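Local coordinates for leucine-rich repeat protein (Bacteroides thetaiotaomicron, PDB 4ECN) that is of unknown function but, with its extracellular leucine-rich repeats and transthyretin-like DUF4458 domains, probably binds other proteins, at residues 224-228 and 229-233; 273-276 and 277-281; 318-321 and 322-326; 440-443 and 444-447; 472-475 and 476-479. All coordinates share one frame; numbering follows the deposited sequence.

Contact 1 of 5, residues 224-228 and 229-233; sequences YSQSG and IKRSE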
loop_
_atom_site.group_PDB
_atom_site.type_symbol
_atom_site.label_atom_id
_atom_site.label_comp_id
_atom_site.label_asym_id
_atom_site.label_seq_id
_atom_site.Cartn_x
_atom_site.Cartn_y
_atom_site.Cartn_z
ATOM N N TYR A 224 20.500 34.424 -14.234
ATOM C CA TYR A 224 19.752 35.316 -13.347
ATOM C C TYR A 224 19.963 36.808 -13.650
ATOM O O TYR A 224 21.061 37.225 -14.017
ATOM C CB TYR A 224 20.152 35.082 -11.882
ATOM C CG TYR A 224 19.949 33.668 -11.402
ATOM C CD1 TYR A 224 18.720 33.252 -10.896
ATOM C CD2 TYR A 224 20.989 32.744 -11.438
ATOM C CE1 TYR A 224 18.522 31.939 -10.473
ATOM C CE2 TYR A 224 20.805 31.433 -11.011
ATOM C CZ TYR A 224 19.571 31.033 -10.527
ATOM O OH TYR A 224 19.396 29.734 -10.110
ATOM N N SER A 225 18.908 37.612 -13.430
ATOM C CA SER A 225 18.933 39.073 -13.547
ATOM C C SER A 225 18.794 39.673 -12.151
ATOM O O SER A 225 17.966 39.198 -11.381
ATOM C CB SER A 225 17.834 39.573 -14.482
ATOM O OG SER A 225 16.534 39.307 -13.978
ATOM N N GLN A 226 19.629 40.674 -11.805
ATOM C CA GLN A 226 19.603 41.322 -10.489
ATOM C C GLN A 226 19.023 42.723 -10.630
ATOM O O GLN A 226 19.435 43.476 -11.520
ATOM C CB GLN A 226 21.016 41.365 -9.852
ATOM C CG GLN A 226 21.070 41.721 -8.350
ATOM C CD GLN A 226 20.963 40.536 -7.399
ATOM O OE1 GLN A 226 21.655 39.515 -7.522
ATOM N NE2 GLN A 226 20.180 40.697 -6.347
ATOM N N SER A 227 18.038 43.043 -9.767
ATOM C CA SER A 227 17.350 44.340 -9.663
ATOM C C SER A 227 17.261 44.714 -8.186
ATOM O O SER A 227 16.412 44.194 -7.445
ATOM C CB SER A 227 15.973 44.303 -10.327
ATOM O OG SER A 227 15.306 45.552 -10.223
ATOM N N GLY A 228 18.190 45.569 -7.768
ATOM C CA GLY A 228 18.331 45.965 -6.379
ATOM C C GLY A 228 18.881 44.782 -5.614
ATOM O O GLY A 228 20.052 44.415 -5.788
ATOM N N ILE A 229 18.003 44.118 -4.839
ATOM C CA ILE A 229 18.361 42.939 -4.043
ATOM C C ILE A 229 17.669 41.672 -4.641
ATOM O O ILE A 229 18.095 40.549 -4.343
ATOM C CB ILE A 229 17.989 43.158 -2.538
ATOM C CG1 ILE A 229 18.438 44.556 -2.041
ATOM C CG2 ILE A 229 18.566 42.036 -1.641
ATOM C CD1 ILE A 229 17.822 45.033 -0.692
ATOM N N LYS A 230 16.650 41.860 -5.516
ATOM C CA LYS A 230 15.884 40.772 -6.133
ATOM C C LYS A 230 16.641 40.132 -7.315
ATOM O O LYS A 230 16.845 40.772 -8.353
ATOM C CB LYS A 230 14.497 41.274 -6.609
ATOM C CG LYS A 230 13.535 40.173 -7.084
ATOM C CD LYS A 230 13.024 39.277 -5.944
ATOM C CE LYS A 230 12.398 37.991 -6.434
ATOM N NZ LYS A 230 13.402 37.048 -7.004
ATOM N N ARG A 231 17.004 38.839 -7.154
ATOM C CA ARG A 231 17.667 38.028 -8.177
ATOM C C ARG A 231 16.623 37.114 -8.809
ATOM O O ARG A 231 16.101 36.231 -8.135
ATOM C CB ARG A 231 18.837 37.243 -7.572
ATOM C CG ARG A 231 19.727 36.596 -8.603
ATOM C CD ARG A 231 20.746 35.681 -7.967
ATOM N NE ARG A 231 21.787 36.396 -7.221
ATOM C CZ ARG A 231 22.834 35.802 -6.649
ATOM N NH1 ARG A 231 22.983 34.478 -6.722
ATOM N NH2 ARG A 231 23.743 36.523 -6.005
ATOM N N SER A 232 16.286 37.351 -10.085
ATOM C CA SER A 232 15.245 36.606 -10.798
ATOM C C SER A 232 15.805 35.676 -11.889
ATOM O O SER A 232 16.754 36.032 -12.583
ATOM C CB SER A 232 14.259 37.573 -11.441
ATOM O OG SER A 232 13.697 38.439 -10.471
ATOM N N GLU A 233 15.161 34.505 -12.052
ATOM C CA GLU A 233 15.475 33.464 -13.032
ATOM C C GLU A 233 15.213 33.959 -14.459
ATOM O O GLU A 233 14.152 34.529 -14.722
ATOM C CB GLU A 233 14.598 32.251 -12.723
ATOM C CG GLU A 233 15.207 30.896 -13.018
ATOM C CD GLU A 233 14.794 29.838 -12.010
ATOM O OE1 GLU A 233 13.611 29.823 -11.598
ATOM O OE2 GLU A 233 15.658 29.017 -11.628
#
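R231 and Q226 meet on one face of two paired strands, with Y224 beside them. R231 CB lies 3.6 Å from Q226 OE1. One bond further, R231 CG packs 3.6 Å from Y224 CB. R231 CD sits midway, 4.0 Å from both Y224 CB and Q226 OE1. The chain then bends at chi3 (-70°), which turns R231 NE to Q226 OE1. That hydrogen bond is 3.1 Å long from R231 NE to Q226 OE1 and nearly straight. It lies in the guanidinium plane, at its edge, while the amide plane of Q226 stands almost perpendicular, at 89°. Beyond NE, the guanidinium makes a cation-pi contact with Y157.

The backbones form an antiparallel beta hairpin of a DUF4458 domain, closed by a type II' turn from S227 to K230. G228 takes the positive phi of that turn. S227 N bonds to K230 O at 2.9 Å, and K230 N returns to S227 O. S225 and S232 pair in the same way, with S225 N 2.8 Å from S232 O. Replacing Q226 with an alanine would probably leave R231 NE without its acceptor and the guanidinium freer to turn. Y224 and E233 run side by side further along the same face. Their polar ends have other partners: Y224 OH bonds to D159, and E233 OE2 forms a salt bridge with K272.

Contact 2 of 5, residues 273-276 and 277-281; sequences ALKA and IWEAL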
loop_
_atom_site.group_PDB
_atom_site.type_symbol
_atom_site.label_atom_id
_atom_site.label_comp_id
_atom_site.label_asym_id
_atom_site.label_seq_id
_atom_site.Cartn_x
_atom_site.Cartn_y
_atom_site.Cartn_z
ATOM N N ALA A 273 10.279 21.456 -10.567
ATOM C CA ALA A 273 9.179 21.317 -9.616
ATOM C C ALA A 273 9.394 20.050 -8.790
ATOM O O ALA A 273 9.232 20.103 -7.577
ATOM C CB ALA A 273 7.851 21.281 -10.347
ATOM N N LEU A 274 9.828 18.923 -9.424
ATOM C CA LEU A 274 10.149 17.702 -8.684
ATOM C C LEU A 274 11.209 17.978 -7.622
ATOM O O LEU A 274 11.027 17.550 -6.481
ATOM C CB LEU A 274 10.636 16.576 -9.593
ATOM C CG LEU A 274 9.654 15.897 -10.552
ATOM C CD1 LEU A 274 10.388 14.873 -11.379
ATOM C CD2 LEU A 274 8.525 15.174 -9.804
ATOM N N LYS A 275 12.286 18.747 -7.969
ATOM C CA LYS A 275 13.342 19.030 -7.007
ATOM C C LYS A 275 12.784 19.861 -5.878
ATOM O O LYS A 275 13.118 19.593 -4.721
ATOM C CB LYS A 275 14.564 19.701 -7.627
ATOM C CG LYS A 275 15.827 19.387 -6.807
ATOM C CD LYS A 275 17.067 20.164 -7.253
ATOM C CE LYS A 275 18.372 19.736 -6.611
ATOM N NZ LYS A 275 18.406 19.913 -5.133
ATOM N N ALA A 276 11.880 20.815 -6.188
ATOM C CA ALA A 276 11.226 21.647 -5.167
ATOM C C ALA A 276 10.446 20.754 -4.191
ATOM O O ALA A 276 10.751 20.770 -3.003
ATOM C CB ALA A 276 10.311 22.686 -5.808
ATOM N N ILE A 277 9.515 19.916 -4.708
ATOM C CA ILE A 277 8.687 18.961 -3.961
ATOM C C ILE A 277 9.577 18.097 -3.049
ATOM O O ILE A 277 9.286 17.988 -1.851
ATOM C CB ILE A 277 7.875 18.101 -4.967
ATOM C CG1 ILE A 277 6.841 18.983 -5.721
ATOM C CG2 ILE A 277 7.212 16.891 -4.279
ATOM C CD1 ILE A 277 6.317 18.406 -7.058
ATOM N N TRP A 278 10.689 17.551 -3.608
ATOM C CA TRP A 278 11.654 16.709 -2.902
ATOM C C TRP A 278 12.318 17.499 -1.756
ATOM O O TRP A 278 12.351 17.015 -0.626
ATOM C CB TRP A 278 12.698 16.173 -3.890
ATOM C CG TRP A 278 13.697 15.206 -3.315
ATOM C CD1 TRP A 278 13.513 13.876 -3.092
ATOM C CD2 TRP A 278 15.087 15.464 -3.066
ATOM N NE1 TRP A 278 14.670 13.312 -2.611
ATOM C CE2 TRP A 278 15.661 14.257 -2.612
ATOM C CE3 TRP A 278 15.901 16.615 -3.155
ATOM C CZ2 TRP A 278 17.003 14.168 -2.217
ATOM C CZ3 TRP A 278 17.229 16.517 -2.771
ATOM C CH2 TRP A 278 17.763 15.307 -2.304
ATOM N N GLU A 279 12.756 18.734 -2.018
ATOM C CA GLU A 279 13.397 19.576 -0.996
ATOM C C GLU A 279 12.394 19.984 0.089
ATOM O O GLU A 279 12.756 19.953 1.273
ATOM C CB GLU A 279 14.066 20.807 -1.615
ATOM C CG GLU A 279 15.273 20.396 -2.431
ATOM C CD GLU A 279 16.368 21.414 -2.656
ATOM O OE1 GLU A 279 16.054 22.563 -3.047
ATOM O OE2 GLU A 279 17.553 21.021 -2.542
ATOM N N ALA A 280 11.121 20.274 -0.289
ATOM C CA ALA A 280 10.055 20.652 0.657
ATOM C C ALA A 280 9.593 19.474 1.530
ATOM O O ALA A 280 9.103 19.715 2.636
ATOM C CB ALA A 280 8.865 21.210 -0.092
ATOM N N LEU A 281 9.746 18.214 1.040
ATOM C CA LEU A 281 9.287 17.019 1.749
ATOM C C LEU A 281 10.465 16.169 2.295
ATOM O O LEU A 281 10.362 14.941 2.363
ATOM C CB LEU A 281 8.384 16.168 0.847
ATOM C CG LEU A 281 7.083 16.837 0.428
ATOM C CD1 LEU A 281 6.395 16.061 -0.622
ATOM C CD2 LEU A 281 6.164 17.068 1.602
#
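The last turns of helix 266-280, at the start of the leucine-rich repeat region, join K275 to E279 by an i to i+4 salt bridge. K275 NZ is 2.9 Å from E279 OE2. The lysine chain leaves with CG opposite the backbone N (chi1 -153°) and stays extended until a bend at chi4 turns NZ toward the glutamate. The same NZ of K275 passes W278 at an oblique angle, 4.3 Å from W278 CZ3.

Regular helical bonds carry the backbone. I277 N reaches A273 O almost straight, at 2.9 Å. W278 N, E279 N and A280 N bond in turn to L274 O, K275 O and A276 O. L281 is the first residue to leave helical angles, and its N makes a weak bond to I277 O.

L274 and W278, one turn apart on the same side, pack into the protein. L274 packs on V325 and L328 of strand 325-329. W278 joins the rings of W286, W302 and F304, edge to face with W286, and its NE1 bonds to N301. I277 lies along the preceding turn. Its CG1 sits beside its own backbone N (chi1 -67°), and I277 CD1 lies 3.4 Å from A273 O.

Contact 3 of 5, residues 318-321 and 322-326; sequences DLDN and NGRVT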
loop_
_atom_site.group_PDB
_atom_site.type_symbol
_atom_site.label_atom_id
_atom_site.label_comp_id
_atom_site.label_asym_id
_atom_site.label_seq_id
_atom_site.Cartn_x
_atom_site.Cartn_y
_atom_site.Cartn_z
ATOM N N ASP A 318 6.712 8.636 -13.458
ATOM C CA ASP A 318 6.336 8.141 -14.780
ATOM C C ASP A 318 6.259 9.374 -15.745
ATOM O O ASP A 318 5.761 10.441 -15.365
ATOM C CB ASP A 318 5.019 7.321 -14.717
ATOM C CG ASP A 318 5.024 6.184 -13.691
ATOM O OD1 ASP A 318 5.565 5.097 -14.010
ATOM O OD2 ASP A 318 4.482 6.388 -12.556
ATOM N N LEU A 319 6.855 9.238 -16.948
ATOM C CA LEU A 319 6.952 10.315 -17.932
ATOM C C LEU A 319 6.303 9.955 -19.253
ATOM O O LEU A 319 6.090 8.765 -19.546
ATOM C CB LEU A 319 8.430 10.680 -18.213
ATOM C CG LEU A 319 9.364 10.989 -17.045
ATOM C CD1 LEU A 319 10.781 11.055 -17.514
ATOM C CD2 LEU A 319 8.973 12.261 -16.321
ATOM N N ASP A 320 6.011 10.994 -20.060
ATOM C CA ASP A 320 5.472 10.813 -21.390
ATOM C C ASP A 320 6.640 10.897 -22.390
ATOM O O ASP A 320 7.760 11.261 -22.007
ATOM C CB ASP A 320 4.333 11.808 -21.716
ATOM C CG ASP A 320 4.626 13.299 -21.846
ATOM O OD1 ASP A 320 5.782 13.660 -22.174
ATOM O OD2 ASP A 320 3.670 14.100 -21.735
ATOM N N ASN A 321 6.368 10.555 -23.666
ATOM C CA ASN A 321 7.312 10.531 -24.788
ATOM C C ASN A 321 8.050 11.902 -24.964
ATOM O O ASN A 321 9.181 11.901 -25.454
ATOM C CB ASN A 321 6.574 10.135 -26.085
ATOM C CG ASN A 321 5.268 10.884 -26.319
ATOM O OD1 ASN A 321 4.284 10.752 -25.559
ATOM N ND2 ASN A 321 5.220 11.669 -27.395
ATOM N N ASN A 322 7.454 13.030 -24.515
ATOM C CA ASN A 322 8.054 14.373 -24.614
ATOM C C ASN A 322 8.817 14.770 -23.334
ATOM O O ASN A 322 9.366 15.877 -23.262
ATOM C CB ASN A 322 6.984 15.419 -24.920
ATOM C CG ASN A 322 6.352 15.226 -26.272
ATOM O OD1 ASN A 322 7.036 15.064 -27.294
ATOM N ND2 ASN A 322 5.031 15.256 -26.307
ATOM N N GLY A 323 8.854 13.865 -22.359
ATOM C CA GLY A 323 9.596 14.027 -21.111
ATOM C C GLY A 323 8.850 14.608 -19.934
ATOM O O GLY A 323 9.443 14.805 -18.870
ATOM N N ARG A 324 7.548 14.844 -20.094
ATOM C CA ARG A 324 6.725 15.464 -19.059
ATOM C C ARG A 324 6.220 14.437 -18.035
ATOM O O ARG A 324 6.029 13.273 -18.355
ATOM C CB ARG A 324 5.568 16.223 -19.700
ATOM C CG ARG A 324 6.141 17.459 -20.394
ATOM C CD ARG A 324 5.206 18.638 -20.440
ATOM N NE ARG A 324 4.929 19.178 -19.115
ATOM C CZ ARG A 324 3.955 20.039 -18.859
ATOM N NH1 ARG A 324 3.154 20.455 -19.835
ATOM N NH2 ARG A 324 3.763 20.482 -17.622
ATOM N N VAL A 325 6.078 14.873 -16.776
ATOM C CA VAL A 325 5.662 14.029 -15.646
ATOM C C VAL A 325 4.169 13.656 -15.788
ATOM O O VAL A 325 3.324 14.537 -15.866
ATOM C CB VAL A 325 5.955 14.751 -14.307
ATOM C CG1 VAL A 325 5.313 14.026 -13.132
ATOM C CG2 VAL A 325 7.460 14.915 -14.094
ATOM N N THR A 326 3.862 12.353 -15.833
ATOM C CA THR A 326 2.488 11.859 -15.993
ATOM C C THR A 326 2.015 11.103 -14.753
ATOM O O THR A 326 0.808 10.912 -14.555
ATOM C CB THR A 326 2.379 10.972 -17.220
ATOM O OG1 THR A 326 3.347 9.916 -17.143
ATOM C CG2 THR A 326 2.555 11.757 -18.495
#
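D320 and N322 meet in the loop of a tight beta hairpin that joins strands 317-319 and 325-329, at the edge of the leucine-rich repeat sheet. The loop is a type I turn from D320 to G323 followed by a G1 beta bulge at G323. G323 N bonds to D320 O at 2.8 Å. D320 N bonds to R324 O, also at 2.8 Å. The positive phi of G323 suits a glycine.

The D320 carboxylate ties the loop together. Its CG stands between the backbone N and the carbonyl carbon (chi1 67°), which folds the carboxylate over the turn. D320 OD1 accepts from N322 N at 2.9 Å, an Asx turn. D320 OD1 also accepts from R324 N at 3.0 Å. The two donors come from opposite faces of the carboxylate plane, so one oxygen is clamped between them. R324 lies side by side with D320, but its guanidinium goes on to a salt bridge with D270. N322 runs alongside N321, pointing the same way, with their amide planes 47° apart.

T326 closes the strand end of the loop. T326 N bonds to D318 O at 2.7 Å, and T326 OG1 adds a weak bond to the same oxygen. On the other side of the hairpin, L319 CD2 packs against V325 CG2, and V325 also touches L346 and L349. Q314 and V317, just before, bind a sodium ion. The methyl of T326 turns to D320, with T326 CG2 3.7 Å from D320 CB.

Contact 4 of 5, residues 440-443 and 444-447; sequences ISKA and IQRL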
loop_
_atom_site.group_PDB
_atom_site.type_symbol
_atom_site.label_atom_id
_atom_site.label_comp_id
_atom_site.label_asym_id
_atom_site.label_seq_id
_atom_site.Cartn_x
_atom_site.Cartn_y
_atom_site.Cartn_z
ATOM N N ILE A 440 -1.130 20.003 2.074
ATOM C CA ILE A 440 -1.272 19.775 0.633
ATOM C C ILE A 440 -1.702 21.087 -0.032
ATOM O O ILE A 440 -2.825 21.522 0.209
ATOM C CB ILE A 440 -2.262 18.623 0.274
ATOM C CG1 ILE A 440 -2.104 17.339 1.130
ATOM C CG2 ILE A 440 -2.251 18.339 -1.236
ATOM C CD1 ILE A 440 -0.907 16.469 0.867
ATOM N N SER A 441 -0.827 21.703 -0.867
ATOM C CA SER A 441 -1.097 22.932 -1.645
ATOM C C SER A 441 -2.412 22.851 -2.436
ATOM O O SER A 441 -2.729 21.775 -2.937
ATOM C CB SER A 441 0.043 23.184 -2.630
ATOM O OG SER A 441 -0.288 24.224 -3.533
ATOM N N LYS A 442 -3.140 23.972 -2.618
ATOM C CA LYS A 442 -4.378 23.911 -3.425
ATOM C C LYS A 442 -4.044 23.882 -4.971
ATOM O O LYS A 442 -4.967 23.719 -5.780
ATOM C CB LYS A 442 -5.376 25.045 -3.093
ATOM C CG LYS A 442 -4.915 26.471 -3.373
ATOM C CD LYS A 442 -5.938 27.521 -2.886
ATOM C CE LYS A 442 -7.143 27.763 -3.776
ATOM N NZ LYS A 442 -6.815 28.614 -4.945
ATOM N N ALA A 443 -2.730 23.937 -5.357
ATOM C CA ALA A 443 -2.266 23.843 -6.741
ATOM C C ALA A 443 -2.721 22.517 -7.414
ATOM O O ALA A 443 -2.676 22.398 -8.638
ATOM C CB ALA A 443 -0.758 23.954 -6.785
ATOM N N ILE A 444 -3.192 21.543 -6.613
ATOM C CA ILE A 444 -3.735 20.253 -7.054
ATOM C C ILE A 444 -4.910 20.531 -8.053
ATOM O O ILE A 444 -5.113 19.751 -8.983
ATOM C CB ILE A 444 -4.160 19.424 -5.776
ATOM C CG1 ILE A 444 -2.948 19.060 -4.904
ATOM C CG2 ILE A 444 -4.979 18.183 -6.058
ATOM C CD1 ILE A 444 -1.800 18.313 -5.621
ATOM N N GLN A 445 -5.608 21.686 -7.900
ATOM C CA GLN A 445 -6.716 22.152 -8.748
ATOM C C GLN A 445 -6.294 22.512 -10.184
ATOM O O GLN A 445 -7.163 22.836 -11.010
ATOM C CB GLN A 445 -7.350 23.409 -8.131
ATOM C CG GLN A 445 -8.308 23.158 -6.999
ATOM C CD GLN A 445 -8.708 24.443 -6.338
ATOM O OE1 GLN A 445 -7.949 25.020 -5.564
ATOM N NE2 GLN A 445 -9.908 24.916 -6.616
ATOM N N ARG A 446 -4.973 22.557 -10.451
ATOM C CA ARG A 446 -4.439 22.911 -11.761
ATOM C C ARG A 446 -4.133 21.639 -12.582
ATOM O O ARG A 446 -3.966 21.729 -13.796
ATOM C CB ARG A 446 -3.181 23.783 -11.600
ATOM C CG ARG A 446 -2.843 24.631 -12.828
ATOM C CD ARG A 446 -1.605 25.476 -12.607
ATOM N NE ARG A 446 -1.297 26.332 -13.756
ATOM C CZ ARG A 446 -0.268 26.167 -14.586
ATOM N NH1 ARG A 446 0.608 25.187 -14.386
ATOM N NH2 ARG A 446 -0.080 27.006 -15.595
ATOM N N LEU A 447 -4.109 20.460 -11.928
ATOM C CA LEU A 447 -3.815 19.153 -12.522
ATOM C C LEU A 447 -5.094 18.561 -13.100
ATOM O O LEU A 447 -5.675 17.623 -12.552
ATOM C CB LEU A 447 -3.202 18.243 -11.441
ATOM C CG LEU A 447 -2.042 18.834 -10.633
ATOM C CD1 LEU A 447 -1.592 17.873 -9.587
ATOM C CD2 LEU A 447 -0.887 19.243 -11.528
#
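A443 O accepts from R446 N at 2.9 Å, the shorter of the two backbone bonds across this turn. One residue earlier, Q445 N bonds to K442 O at 3.0 Å, with an N-H...O angle of 170°. In both cases the donor stands above the carbonyl plane. S441 starts the turn. S441 OG accepts from A443 N at 3.1 Å, an ST turn, and also bonds to D341.

K442 and Q445 meet by their side chains. K442 CG stands between the backbone N and the carbonyl carbon (chi1 63°), and bends at chi3 and chi4 curl the chain round the glutamine oxygen. K442 CB is 3.6 Å from Q445 OE1, and K442 CE is 3.4 Å from the same atom. The ammonium end makes a cation-pi contact with W469. With an alanine at K442, W469 would probably lose its cationic partner and the Q445 amide the aliphatic chain that curls round its oxygen.

On the inner side, I444 CG1 packs 3.8 Å from I440 CG2. I444 reaches on to L352 and I453, residues of neighbouring parallel strands. R446 extends from CG to NE, and its NE forms a salt bridge with E483. Successive i to i+3 bonds make this a short 3-10 segment ahead of strand 452-456, consistent with the convex side of a leucine-rich repeat solenoid.

Contact 5 of 5, residues 472-475 and 476-479; sequences ANSD and YAKQ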
loop_
_atom_site.group_PDB
_atom_site.type_symbol
_atom_site.label_atom_id
_atom_site.label_comp_id
_atom_site.label_asym_id
_atom_site.label_seq_id
_atom_site.Cartn_x
_atom_site.Cartn_y
_atom_site.Cartn_z
ATOM N N ALA A 472 1.866 31.739 -0.381
ATOM C CA ALA A 472 1.180 32.702 -1.244
ATOM C C ALA A 472 2.154 33.612 -2.016
ATOM O O ALA A 472 1.746 34.216 -3.014
ATOM C CB ALA A 472 0.241 33.558 -0.416
ATOM N N ASN A 473 3.431 33.684 -1.571
ATOM C CA ASN A 473 4.445 34.547 -2.178
ATOM C C ASN A 473 5.442 33.754 -3.021
ATOM O O ASN A 473 6.452 34.313 -3.440
ATOM C CB ASN A 473 5.183 35.363 -1.103
ATOM C CG ASN A 473 4.297 36.403 -0.469
ATOM O OD1 ASN A 473 3.519 37.100 -1.144
ATOM N ND2 ASN A 473 4.367 36.499 0.846
ATOM N N SER A 474 5.137 32.485 -3.328
ATOM C CA SER A 474 5.975 31.670 -4.216
ATOM C C SER A 474 5.697 32.091 -5.641
ATOM O O SER A 474 4.590 32.563 -5.918
ATOM C CB SER A 474 5.704 30.185 -4.013
ATOM O OG SER A 474 4.404 29.844 -4.456
ATOM N N ASP A 475 6.670 31.935 -6.548
ATOM C CA ASP A 475 6.477 32.353 -7.936
ATOM C C ASP A 475 5.262 31.607 -8.556
ATOM O O ASP A 475 4.469 32.224 -9.280
ATOM C CB ASP A 475 7.763 32.143 -8.740
ATOM C CG ASP A 475 8.890 33.098 -8.343
ATOM O OD1 ASP A 475 8.596 34.287 -8.048
ATOM O OD2 ASP A 475 10.068 32.680 -8.392
ATOM N N TYR A 476 5.049 30.342 -8.140
ATOM C CA TYR A 476 3.943 29.491 -8.549
ATOM C C TYR A 476 2.576 30.032 -8.068
ATOM O O TYR A 476 1.682 30.174 -8.901
ATOM C CB TYR A 476 4.153 28.070 -8.013
ATOM C CG TYR A 476 5.394 27.376 -8.528
ATOM C CD1 TYR A 476 5.407 26.760 -9.778
ATOM C CD2 TYR A 476 6.530 27.264 -7.738
ATOM C CE1 TYR A 476 6.530 26.071 -10.237
ATOM C CE2 TYR A 476 7.660 26.571 -8.185
ATOM C CZ TYR A 476 7.647 25.956 -9.426
ATOM O OH TYR A 476 8.769 25.295 -9.867
ATOM N N ALA A 477 2.409 30.335 -6.747
ATOM C CA ALA A 477 1.150 30.840 -6.163
ATOM C C ALA A 477 0.853 32.230 -6.637
ATOM O O ALA A 477 -0.310 32.600 -6.751
ATOM C CB ALA A 477 1.213 30.828 -4.648
ATOM N N LYS A 478 1.907 33.010 -6.921
ATOM C CA LYS A 478 1.762 34.363 -7.442
ATOM C C LYS A 478 1.197 34.300 -8.864
ATOM O O LYS A 478 0.551 35.248 -9.304
ATOM C CB LYS A 478 3.097 35.132 -7.405
ATOM C CG LYS A 478 3.527 35.656 -6.034
ATOM C CD LYS A 478 4.767 36.545 -6.193
ATOM C CE LYS A 478 5.270 37.196 -4.927
ATOM N NZ LYS A 478 6.371 38.167 -5.204
ATOM N N GLN A 479 1.420 33.185 -9.569
ATOM C CA GLN A 479 0.918 33.032 -10.926
ATOM C C GLN A 479 -0.496 32.425 -10.922
ATOM O O GLN A 479 -1.394 32.985 -11.558
ATOM C CB GLN A 479 1.874 32.161 -11.767
ATOM C CG GLN A 479 1.479 32.048 -13.247
ATOM C CD GLN A 479 2.081 30.851 -13.959
ATOM O OE1 GLN A 479 3.309 30.625 -13.975
ATOM N NE2 GLN A 479 1.221 30.074 -14.615
HETATM O O HOH W 1 -0.882 34.539 -3.985
#
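A472 begins the approach to helix 475-480, whose N-cap is S474. A472 O lies 3.8 Å from A477 CB. A water donates to A472 O at 2.8 Å and makes a weak bond to A477 O, linking loop and helix.

N473 comes next. N473 O lies 3.5 Å from K478 CE, as the extended lysine chain runs back across the loop.

S474 caps the helix. Its OG stands between its backbone N and carbonyl carbon (chi1 68°), which brings it to the A477 N-H. S474 OG accepts from A477 N at 3.1 Å, and the N-H...O angle is 164°. The same hydroxyl also bonds to D471 O and D341 OD2, which probably share its one proton. S474 O takes K478 N at 2.9 Å, the first regular i to i+4 bond.

D475 follows at the first turn. Its carbonyl oxygen receives a weak bond from Q479 N, whose side-chain NE2 goes to E483. The lysine chain that crosses the loop starts out over the capping residue's carbonyl, with K478 CG 3.3 Å from S474 O.

From the N terminus, contact 1 closes the hairpin of strands 214-227 and 230-238 in the second DUF4458 domain. Contact 2 forms the end of helix 266-280, and contact 3 closes the hairpin at the edge of the repeat sheet. Contact 4 leads from the end of strand 436-440 toward strand 452-456; contact 5 starts helix 475-480 after it. All five lie in series; none nests or crosses. Contact 2 touches contact 3 through L274 and V325, and contact 5 through A273 and Y476. Contacts 4 and 5 meet at R446 and Q479, and both use E483 and D341. Contact 1 touches no other contact, but its E233 bridges to K272, tying the DUF4458 domain to helix 266-280.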